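Local coordinates for protein PrgZ (Enterococcus faecalis, PDB 4FAJ) that acts as an extracellular, membrane-anchored pheromone receptor that binds peptide, a solute-binding protein of family 5 probably serving peptide uptake, at residues Leu286-Ala298 with Gly534-Val546. Residues are numbered along the deposited sequence; the frame is centred on the assembly and turned at random. Where two conformers were deposited one is given.
Sequences LYNDGQLDEAPLA and GTAKLEKSKIKNV
Two donors grip the carbonyl oxygen of Tyr287 from opposite faces of its plane: Lys540 NZ, 2.8 Å from Tyr287 O, and Gly290 N, which belongs to the Schellman motif ending helix 280-288. The lysine gets there by sliding across the tyrosine ring; its chain bends at chi2 (-76°), laying CE 3.6 Å from the ring centroid of Tyr287 and bringing the ammonium over the same face in a cation-pi contact. Leu538 covers the other face, its CB 3.6 Å from Tyr287 CZ and offset toward the rim. The ring is thus held between Leu538, in strand 528-539, and Lys540, just past its end.

Beyond the helix, Asp293 O accepts the backbone N of Lys540, and Lys542 NZ comes down on Asp293 OD1 from above the carboxylate plane, a salt bridge of 2.9 Å. From there the two chains pair as antiparallel strands. Ala295 and Leu538 exchange both backbone bonds, with Leu538 N 2.9 Å from Ala295 O. On the side of Ala295, Leu297 CD1 packs on Leu538 CG at 3.7 Å. The other side carries Glu294, Lys537 and Glu539: Lys537 NZ makes a salt bridge to Glu539 OE1 (3.1 Å), on the syn side and tilted out of its plane, and a weak one to Glu294 OE2. This shared cation probably eases the closeness of the two carboxylates. Asp293 OD2 and Glu294 OE1 accept hydrogen bonds from Thr63 N and Thr65 N of strand 61-66, while the Tyr287 hydroxyl is hydrogen-bonded to Glu310 and Lys537 NZ to Tyr555 OH.

Pro296 and Ala298, at the far end, pack on apolar side chains of the bound peptide; strands 294-297 and 528-539 pair antiparallel in the mixed sheet of a family 5 solute-binding protein.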
# COMPACT_ATOMS: atom_id res chain seq x y z
N LEU A 286 -23.35 15.33 -0.18
CA LEU A 286 -22.93 15.68 1.19
C LEU A 286 -21.95 16.86 1.18
O LEU A 286 -22.11 17.82 1.95
CB LEU A 286 -22.29 14.46 1.88
CG LEU A 286 -23.28 13.36 2.28
CD1 LEU A 286 -22.52 12.11 2.71
CD2 LEU A 286 -24.24 13.82 3.37
N TYR A 287 -20.97 16.80 0.30
CA TYR A 287 -19.99 17.87 0.15
C TYR A 287 -20.66 19.22 -0.17
O TYR A 287 -20.38 20.22 0.51
CB TYR A 287 -18.97 17.50 -0.93
CG TYR A 287 -17.90 18.54 -1.15
CD1 TYR A 287 -18.10 19.60 -2.03
CD2 TYR A 287 -16.68 18.46 -0.47
CE1 TYR A 287 -17.09 20.55 -2.24
CE2 TYR A 287 -15.68 19.39 -0.67
CZ TYR A 287 -15.89 20.44 -1.55
OH TYR A 287 -14.89 21.36 -1.74
N ASN A 288 -21.56 19.23 -1.15
CA ASN A 288 -22.26 20.46 -1.54
C ASN A 288 -23.18 21.00 -0.46
O ASN A 288 -23.46 22.20 -0.44
CB ASN A 288 -23.07 20.25 -2.83
CG ASN A 288 -22.18 20.08 -4.05
OD1 ASN A 288 -21.05 20.55 -4.05
ND2 ASN A 288 -22.69 19.42 -5.08
N ASP A 289 -23.64 20.13 0.43
CA ASP A 289 -24.45 20.57 1.57
C ASP A 289 -23.64 20.92 2.81
O ASP A 289 -24.22 21.26 3.84
CB ASP A 289 -25.50 19.50 1.92
CG ASP A 289 -26.59 19.35 0.86
OD1 ASP A 289 -26.73 20.23 -0.02
OD2 ASP A 289 -27.32 18.35 0.92
N GLY A 290 -22.31 20.85 2.72
CA GLY A 290 -21.42 21.16 3.85
C GLY A 290 -21.34 20.06 4.91
O GLY A 290 -20.94 20.31 6.06
N GLN A 291 -21.72 18.84 4.53
CA GLN A 291 -21.68 17.69 5.44
C GLN A 291 -20.39 16.87 5.30
O GLN A 291 -20.13 16.00 6.11
CB GLN A 291 -22.89 16.79 5.21
CG GLN A 291 -24.22 17.44 5.53
CD GLN A 291 -24.24 17.98 6.94
OE1 GLN A 291 -24.32 19.19 7.15
NE2 GLN A 291 -24.14 17.09 7.91
N LEU A 292 -19.62 17.14 4.26
CA LEU A 292 -18.28 16.58 4.11
C LEU A 292 -17.36 17.70 3.64
O LEU A 292 -17.80 18.58 2.89
CB LEU A 292 -18.28 15.45 3.07
CG LEU A 292 -18.79 14.06 3.46
CD1 LEU A 292 -18.80 13.09 2.23
CD2 LEU A 292 -17.96 13.45 4.58
N ASP A 293 -16.10 17.65 4.04
CA ASP A 293 -15.12 18.66 3.64
C ASP A 293 -14.23 18.18 2.48
O ASP A 293 -13.38 18.92 1.99
CB ASP A 293 -14.29 19.08 4.86
CG ASP A 293 -15.15 19.73 5.94
OD1 ASP A 293 -15.93 20.63 5.60
OD2 ASP A 293 -15.05 19.34 7.13
N GLU A 294 -14.43 16.94 2.03
CA GLU A 294 -13.83 16.46 0.79
C GLU A 294 -14.76 15.42 0.18
O GLU A 294 -15.62 14.87 0.87
CB GLU A 294 -12.43 15.87 1.04
CG GLU A 294 -12.43 14.59 1.80
CD GLU A 294 -11.05 13.99 1.99
OE1 GLU A 294 -10.98 12.87 2.54
OE2 GLU A 294 -10.04 14.61 1.61
N ALA A 295 -14.59 15.19 -1.12
CA ALA A 295 -15.38 14.21 -1.86
C ALA A 295 -14.54 13.60 -2.96
O ALA A 295 -13.98 14.33 -3.79
CB ALA A 295 -16.63 14.86 -2.44
N PRO A 296 -14.44 12.26 -3.00
CA PRO A 296 -13.68 11.63 -4.09
C PRO A 296 -14.45 11.72 -5.40
O PRO A 296 -15.69 11.80 -5.39
CB PRO A 296 -13.55 10.18 -3.63
CG PRO A 296 -14.78 9.95 -2.82
CD PRO A 296 -14.98 11.24 -2.08
N LEU A 297 -13.71 11.72 -6.51
CA LEU A 297 -14.29 11.85 -7.85
C LEU A 297 -13.72 10.87 -8.88
O LEU A 297 -12.54 10.53 -8.84
CB LEU A 297 -14.06 13.28 -8.36
CG LEU A 297 -14.70 14.43 -7.60
CD1 LEU A 297 -14.19 15.78 -8.11
CD2 LEU A 297 -16.22 14.38 -7.67
N ALA A 298 -14.58 10.42 -9.80
CA ALA A 298 -14.18 9.61 -10.95
C ALA A 298 -15.30 9.64 -11.99
O ALA A 298 -16.39 10.10 -11.70
CB ALA A 298 -13.91 8.19 -10.52
N GLY A 534 -4.67 7.92 -10.34
CA GLY A 534 -4.77 9.33 -9.99
C GLY A 534 -5.91 9.53 -8.99
O GLY A 534 -6.99 8.98 -9.17
N THR A 535 -5.65 10.34 -7.96
CA THR A 535 -6.62 10.63 -6.90
C THR A 535 -7.23 12.00 -7.17
O THR A 535 -6.53 13.02 -7.07
CB THR A 535 -5.93 10.63 -5.51
OG1 THR A 535 -5.36 9.33 -5.26
CG2 THR A 535 -6.93 10.98 -4.39
N ALA A 536 -8.51 12.01 -7.53
CA ALA A 536 -9.24 13.25 -7.83
C ALA A 536 -10.30 13.47 -6.80
O ALA A 536 -10.96 12.52 -6.34
CB ALA A 536 -9.87 13.22 -9.21
N LYS A 537 -10.50 14.73 -6.45
CA LYS A 537 -11.41 15.06 -5.37
C LYS A 537 -11.74 16.54 -5.34
O LYS A 537 -11.02 17.34 -5.91
CB LYS A 537 -10.79 14.67 -4.02
CG LYS A 537 -9.55 15.47 -3.64
CD LYS A 537 -8.91 14.86 -2.41
CE LYS A 537 -7.77 15.69 -1.87
NZ LYS A 537 -7.36 15.16 -0.52
N LEU A 538 -12.84 16.86 -4.67
CA LEU A 538 -13.13 18.22 -4.25
C LEU A 538 -12.61 18.36 -2.83
O LEU A 538 -12.70 17.43 -2.05
CB LEU A 538 -14.63 18.48 -4.27
CG LEU A 538 -15.32 18.31 -5.62
CD1 LEU A 538 -16.84 18.42 -5.47
CD2 LEU A 538 -14.77 19.34 -6.62
N GLU A 539 -12.07 19.53 -2.49
CA GLU A 539 -11.67 19.79 -1.11
C GLU A 539 -11.98 21.23 -0.75
O GLU A 539 -11.69 22.14 -1.52
CB GLU A 539 -10.19 19.46 -0.90
CG GLU A 539 -9.72 19.66 0.54
CD GLU A 539 -8.42 18.94 0.83
OE1 GLU A 539 -8.44 17.69 0.88
OE2 GLU A 539 -7.39 19.62 1.01
N LYS A 540 -12.60 21.44 0.40
CA LYS A 540 -13.05 22.78 0.77
C LYS A 540 -11.81 23.67 0.90
O LYS A 540 -10.77 23.23 1.40
CB LYS A 540 -13.85 22.77 2.08
CG LYS A 540 -15.14 21.94 2.04
CD LYS A 540 -16.26 22.63 1.29
CE LYS A 540 -17.55 21.79 1.30
NZ LYS A 540 -18.69 22.47 0.65
N SER A 541 -11.95 24.91 0.44
CA SER A 541 -10.86 25.90 0.43
C SER A 541 -10.31 26.17 1.83
O SER A 541 -9.11 26.43 1.98
CB SER A 541 -11.36 27.22 -0.16
OG SER A 541 -11.98 27.03 -1.42
N LYS A 542 -11.17 26.10 2.84
CA LYS A 542 -10.79 26.40 4.23
C LYS A 542 -9.74 25.43 4.80
O LYS A 542 -9.06 25.76 5.77
CB LYS A 542 -12.04 26.41 5.13
CG LYS A 542 -12.57 25.00 5.42
CD LYS A 542 -13.98 24.97 6.03
CE LYS A 542 -14.39 23.52 6.29
NZ LYS A 542 -15.81 23.30 6.67
N ILE A 543 -9.63 24.23 4.21
CA ILE A 543 -8.66 23.23 4.66
C ILE A 543 -7.26 23.63 4.23
O ILE A 543 -6.99 23.73 3.03
CB ILE A 543 -8.95 21.82 4.07
CG1 ILE A 543 -10.37 21.35 4.41
CG2 ILE A 543 -7.90 20.80 4.54
CD1 ILE A 543 -10.77 21.54 5.82
N LYS A 544 -6.36 23.81 5.20
CA LYS A 544 -4.98 24.18 4.92
C LYS A 544 -3.97 23.18 5.47
O LYS A 544 -4.22 22.51 6.47
CB LYS A 544 -4.64 25.55 5.52
CG LYS A 544 -5.62 26.66 5.24
CD LYS A 544 -5.70 27.03 3.79
CE LYS A 544 -6.76 28.11 3.59
NZ LYS A 544 -6.93 28.46 2.16
N ASN A 545 -2.84 23.10 4.77
CA ASN A 545 -1.63 22.43 5.26
C ASN A 545 -1.75 20.94 5.52
O ASN A 545 -1.14 20.43 6.45
CB ASN A 545 -1.12 23.12 6.53
CG ASN A 545 0.39 23.13 6.60
OD1 ASN A 545 1.06 22.93 5.59
ND2 ASN A 545 0.93 23.38 7.78
N VAL A 546 -2.51 20.25 4.69
CA VAL A 546 -2.56 18.79 4.73
C VAL A 546 -1.45 18.30 3.80
O VAL A 546 -1.37 18.76 2.67
CB VAL A 546 -3.90 18.27 4.24
CG1 VAL A 546 -3.85 16.78 4.10
CG2 VAL A 546 -5.01 18.72 5.22
O HOH W 1 -10.23 9.68 -7.50